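DNA polymerase III subunit beta (Helicobacter pylori 26695, PDB 4S3I) forms a sliding DNA clamp that tethers DNA polymerases and other proteins to DNA and makes replication processive. Local coordinates at residues A[163-166]-A[167-170]. Sequence-based numbering, arbitrary orientation.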
loop_
_atom_site.group_PDB
_atom_site.type_symbol
_atom_site.label_atom_id
_atom_site.label_comp_id
_atom_site.label_asym_id
_atom_site.label_seq_id
_atom_site.Cartn_x
_atom_site.Cartn_y
_atom_site.Cartn_z
ATOM N N PHE A 163 -28.605 -7.940 23.786
ATOM C CA PHE A 163 -29.126 -9.298 23.912
ATOM C C PHE A 163 -30.527 -9.286 24.493
ATOM O O PHE A 163 -30.750 -8.737 25.576
ATOM C CB PHE A 163 -28.230 -10.135 24.831
ATOM C CG PHE A 163 -26.850 -10.377 24.286
ATOM C CD1 PHE A 163 -26.586 -11.490 23.498
ATOM C CD2 PHE A 163 -25.812 -9.504 24.574
ATOM C CE1 PHE A 163 -25.310 -11.728 22.996
ATOM C CE2 PHE A 163 -24.528 -9.727 24.064
ATOM C CZ PHE A 163 -24.280 -10.845 23.280
ATOM N N ASP A 164 -31.467 -9.894 23.776
ATOM C CA ASP A 164 -32.806 -10.151 24.314
ATOM C C ASP A 164 -32.964 -11.656 24.518
ATOM O O ASP A 164 -33.251 -12.389 23.562
ATOM C CB ASP A 164 -33.889 -9.630 23.356
ATOM C CG ASP A 164 -35.303 -9.766 23.921
ATOM O OD1 ASP A 164 -35.656 -10.826 24.491
ATOM O OD2 ASP A 164 -36.072 -8.796 23.787
ATOM N N GLN A 165 -32.784 -12.111 25.756
ATOM C CA GLN A 165 -32.865 -13.534 26.079
ATOM C C GLN A 165 -34.253 -14.103 25.772
ATOM O O GLN A 165 -34.371 -15.214 25.252
ATOM C CB GLN A 165 -32.471 -13.781 27.546
ATOM C CG GLN A 165 -33.218 -14.929 28.255
ATOM C CD GLN A 165 -32.624 -16.301 27.971
ATOM O OE1 GLN A 165 -33.317 -17.205 27.493
ATOM N NE2 GLN A 165 -31.340 -16.467 28.279
ATOM N N LYS A 166 -35.296 -13.333 26.073
ATOM C CA LYS A 166 -36.664 -13.827 25.931
ATOM C C LYS A 166 -36.992 -14.140 24.482
ATOM O O LYS A 166 -37.568 -15.186 24.166
ATOM C CB LYS A 166 -37.675 -12.808 26.460
ATOM C CG LYS A 166 -38.724 -13.415 27.375
ATOM C CD LYS A 166 -38.172 -13.575 28.790
ATOM C CE LYS A 166 -38.317 -14.996 29.328
ATOM N NZ LYS A 166 -37.288 -15.922 28.770
ATOM N N HIS A 167 -36.612 -13.224 23.602
ATOM C CA HIS A 167 -36.960 -13.349 22.202
ATOM C C HIS A 167 -35.817 -13.954 21.392
ATOM O O HIS A 167 -35.947 -14.148 20.185
ATOM C CB HIS A 167 -37.428 -11.997 21.660
ATOM C CG HIS A 167 -38.597 -11.432 22.410
ATOM N ND1 HIS A 167 -38.496 -10.339 23.242
ATOM C CD2 HIS A 167 -39.892 -11.836 22.474
ATOM C CE1 HIS A 167 -39.679 -10.081 23.774
ATOM N NE2 HIS A 167 -40.541 -10.977 23.326
ATOM N N GLN A 168 -34.720 -14.284 22.078
ATOM C CA GLN A 168 -33.564 -14.919 21.450
ATOM C C GLN A 168 -33.094 -14.113 20.239
ATOM O O GLN A 168 -32.896 -14.639 19.130
ATOM C CB GLN A 168 -33.878 -16.367 21.078
ATOM C CG GLN A 168 -34.194 -17.251 22.302
ATOM C CD GLN A 168 -32.996 -17.428 23.248
ATOM O OE1 GLN A 168 -32.169 -18.324 23.062
ATOM N NE2 GLN A 168 -32.911 -16.581 24.270
ATOM N N THR A 169 -32.947 -12.812 20.456
ATOM C CA THR A 169 -32.461 -11.942 19.404
ATOM C C THR A 169 -31.302 -11.108 19.906
ATOM O O THR A 169 -31.299 -10.636 21.047
ATOM C CB THR A 169 -33.559 -11.015 18.809
ATOM O OG1 THR A 169 -33.841 -9.943 19.717
ATOM C CG2 THR A 169 -34.827 -11.791 18.501
ATOM N N LEU A 170 -30.314 -10.945 19.039
ATOM C CA LEU A 170 -29.183 -10.084 19.316
ATOM C C LEU A 170 -29.222 -8.958 18.297
ATOM O O LEU A 170 -29.219 -9.203 17.081
ATOM C CB LEU A 170 -27.880 -10.869 19.180
ATOM C CG LEU A 170 -26.583 -10.057 19.128
ATOM C CD1 LEU A 170 -26.405 -9.254 20.415
ATOM C CD2 LEU A 170 -25.402 -10.990 18.911
#
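Leu170 sets its CD1 methyl over the centre of the Phe163 ring, 3.7 Å from the ring centroid and only 11° off the normal, a CH-pi contact between neighbours of a non-hydrogen-bonded antiparallel pair at the tight end of the hairpin. Both residues are buried, and the Phe163 side chain also touches Ile129, Ile190 and Ile197, so large apolar side chains suit this face, which packs against strands 127-131, 190-192 and 196-202. One residue further on, Asp164 and Thr169 form the hydrogen-bonded pair: Asp164 N gives a nearly straight bond to Thr169 O (2.8 Å), and Thr169 N returns a longer one to Asp164 O (3.1 Å). Two residues, Gln168 and Thr169, stand opposite the single Asp164, a G1 beta bulge at the mouth of the turn linking strands 158-164 and 169-175; Gln168 takes the left-handed backbone conformation of its first position (phi 53°). Its bent side chain runs to a hydrogen bond from Ile190 N to its OE1, tying the bulge to the strand 190-192. Toward solvent the packing gives way to polar bonds. Asp164 turns its carboxylate out over the turn because chi1 (-175°) sets CG trans to the main-chain nitrogen; there OD1 accepts His167 N (2.7 Å) and OD2 accepts His167 ND1 (2.9 Å). A short acid fits here because it can accept from backbone and ring at once. Both donors approach from above the carboxylate plane, whereas OD2 lies in the imidazole plane. Exposed Lys166 places its CB over one imidazole face, 4.3 Å from the ring centroid; the residue is poorly ordered.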